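Side-chain contact in nucleoporin NUP82 (Saccharomyces cerevisiae, PDB 3PBP), which is a structural component of the nuclear pore complex whose N-terminal domain takes part in the interaction with NUP116: residues 303-308 with 384-389. The protein carries 1 engineered substitution. Numbering follows the deposited sequence.
Sequences ATILID and VNFMSW
I305 directs CG2 at the ring of F386 by holding that methyl trans to its own backbone N, with CG1 set beside the N at chi1 -56°; F386, with chi1 near 32°, brings its far end back toward the isoleucine. The contact joins two successive sheets of a beta-propeller, the N-terminal domain of NUP82: 303-308 leaves the outermost strand 299-306 of one sheet, and 384-389 runs from strand 380-385 of the next into helix 387-399. No hydrogen bond links the segments, and the 205 Å² buried between them comes almost wholly from I305, I307, F386, M387 and W389. I305 CG2 lies 3.9 Å from F386 CE1, coming obliquely at the end of the ring. I305 CG1 instead reaches the rim of the ring within its plane, 4.0 Å from F386 CZ, and both branches of the isoleucine thus bear on the CE1/CZ end of the phenylalanine. I314 on strand 313-319 touches F386, I307 and W389, continuing this apolar packing beyond the two segments. F386 is also the N-cap residue of helix 387-399, and its carbonyl O sits 3.6 Å above the plane of the W389 ring, over the centre. Just before it, N385 forms an Asx turn: its OD1 accepts from M387 N at 3.2 Å with an N-H...O angle of 161°, the donor standing above the carbonyl plane. Selenomethionine M387, folded at chi2 and chi3, turns its end toward 303-308, where SE and CE each lie 4.0 Å from I307 O.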
loop_
_atom_site.group_PDB
_atom_site.type_symbol
_atom_site.label_atom_id
_atom_site.label_comp_id
_atom_site.label_asym_id
_atom_site.label_seq_id
_atom_site.Cartn_x
_atom_site.Cartn_y
_atom_site.Cartn_z
ATOM N N ALA A 303 6.687 6.105 -4.234
ATOM C CA ALA A 303 7.022 5.598 -5.549
ATOM C C ALA A 303 8.118 4.577 -5.416
ATOM O O ALA A 303 8.897 4.602 -4.466
ATOM C CB ALA A 303 7.498 6.739 -6.451
ATOM N N THR A 304 8.188 3.687 -6.393
ATOM C CA THR A 304 9.201 2.660 -6.383
ATOM C C THR A 304 10.026 2.810 -7.647
ATOM O O THR A 304 9.482 2.888 -8.738
ATOM C CB THR A 304 8.539 1.279 -6.291
ATOM O OG1 THR A 304 8.338 0.948 -4.913
ATOM C CG2 THR A 304 9.394 0.239 -6.922
ATOM N N ILE A 305 11.343 2.878 -7.485
ATOM C CA ILE A 305 12.238 3.047 -8.620
ATOM C C ILE A 305 13.244 1.924 -8.731
ATOM O O ILE A 305 13.982 1.620 -7.791
ATOM C CB ILE A 305 13.032 4.365 -8.542
ATOM C CG1 ILE A 305 12.070 5.545 -8.432
ATOM C CG2 ILE A 305 13.916 4.510 -9.772
ATOM C CD1 ILE A 305 11.483 5.719 -7.037
ATOM N N LEU A 306 13.287 1.331 -9.912
ATOM C CA LEU A 306 14.184 0.234 -10.182
ATOM C C LEU A 306 15.627 0.727 -10.360
ATOM O O LEU A 306 15.885 1.702 -11.057
ATOM C CB LEU A 306 13.676 -0.499 -11.421
ATOM C CG LEU A 306 14.137 -1.937 -11.597
ATOM C CD1 LEU A 306 13.826 -2.743 -10.357
ATOM C CD2 LEU A 306 13.440 -2.518 -12.791
ATOM N N ILE A 307 16.558 0.037 -9.713
ATOM C CA ILE A 307 17.982 0.362 -9.746
ATOM C C ILE A 307 18.789 -0.489 -10.741
ATOM O O ILE A 307 19.742 -0.009 -11.351
ATOM C CB ILE A 307 18.572 0.194 -8.344
ATOM C CG1 ILE A 307 18.490 1.509 -7.599
ATOM C CG2 ILE A 307 19.990 -0.301 -8.398
ATOM C CD1 ILE A 307 19.024 1.367 -6.191
ATOM N N ASP A 308 18.422 -1.755 -10.888
ATOM C CA ASP A 308 19.108 -2.634 -11.823
ATOM C C ASP A 308 18.123 -3.610 -12.456
ATOM O O ASP A 308 16.945 -3.290 -12.599
ATOM C CB ASP A 308 20.221 -3.402 -11.119
ATOM C CG ASP A 308 19.708 -4.297 -10.014
ATOM O OD1 ASP A 308 18.513 -4.661 -10.036
ATOM O OD2 ASP A 308 20.512 -4.649 -9.128
ATOM N N VAL A 384 14.693 13.725 -10.768
ATOM C CA VAL A 384 15.716 13.375 -9.810
ATOM C C VAL A 384 16.431 12.175 -10.419
ATOM O O VAL A 384 15.800 11.180 -10.763
ATOM C CB VAL A 384 15.087 12.990 -8.469
ATOM C CG1 VAL A 384 16.163 12.685 -7.458
ATOM C CG2 VAL A 384 14.210 14.112 -7.984
ATOM N N ASN A 385 17.743 12.275 -10.580
ATOM C CA ASN A 385 18.508 11.184 -11.160
ATOM C C ASN A 385 19.522 10.669 -10.159
ATOM O O ASN A 385 20.533 11.320 -9.915
ATOM C CB ASN A 385 19.227 11.666 -12.418
ATOM C CG ASN A 385 19.995 10.559 -13.110
ATOM O OD1 ASN A 385 20.892 9.944 -12.527
ATOM N ND2 ASN A 385 19.648 10.300 -14.367
ATOM N N PHE A 386 19.268 9.501 -9.579
ATOM C CA PHE A 386 20.206 8.969 -8.608
ATOM C C PHE A 386 21.027 7.770 -9.046
ATOM O O PHE A 386 21.421 6.942 -8.223
ATOM C CB PHE A 386 19.509 8.678 -7.279
ATOM C CG PHE A 386 18.075 8.259 -7.403
ATOM C CD1 PHE A 386 17.737 6.935 -7.593
ATOM C CD2 PHE A 386 17.058 9.194 -7.274
ATOM C CE1 PHE A 386 16.407 6.542 -7.647
ATOM C CE2 PHE A 386 15.727 8.810 -7.329
ATOM C CZ PHE A 386 15.403 7.479 -7.514
HETATM N N MSE A 387 21.310 7.692 -10.343
HETATM C CA MSE A 387 22.120 6.603 -10.877
HETATM C C MSE A 387 23.600 6.853 -10.602
HETATM O O MSE A 387 24.442 5.987 -10.849
HETATM C CB MSE A 387 21.888 6.446 -12.383
HETATM C CG MSE A 387 20.643 5.646 -12.726
HETATM SE SE MSE A 387 20.662 3.843 -11.944
HETATM C CE MSE A 387 21.616 2.894 -13.348
ATOM N N SER A 388 23.900 8.049 -10.095
ATOM C CA SER A 388 25.263 8.452 -9.754
ATOM C C SER A 388 25.755 7.457 -8.723
ATOM O O SER A 388 26.840 6.890 -8.854
ATOM C CB SER A 388 25.269 9.856 -9.137
ATOM O OG SER A 388 24.315 10.705 -9.766
ATOM N N TRP A 389 24.931 7.239 -7.701
ATOM C CA TRP A 389 25.262 6.314 -6.626
ATOM C C TRP A 389 24.551 4.974 -6.718
ATOM O O TRP A 389 25.111 3.945 -6.342
ATOM C CB TRP A 389 24.960 6.947 -5.265
ATOM C CG TRP A 389 23.603 7.573 -5.144
ATOM C CD1 TRP A 389 23.282 8.877 -5.372
ATOM C CD2 TRP A 389 22.397 6.938 -4.689
ATOM N NE1 TRP A 389 21.956 9.101 -5.079
ATOM C CE2 TRP A 389 21.389 7.927 -4.658
ATOM C CE3 TRP A 389 22.070 5.628 -4.301
ATOM C CZ2 TRP A 389 20.077 7.648 -4.254
ATOM C CZ3 TRP A 389 20.765 5.355 -3.900
ATOM C CH2 TRP A 389 19.788 6.360 -3.880
#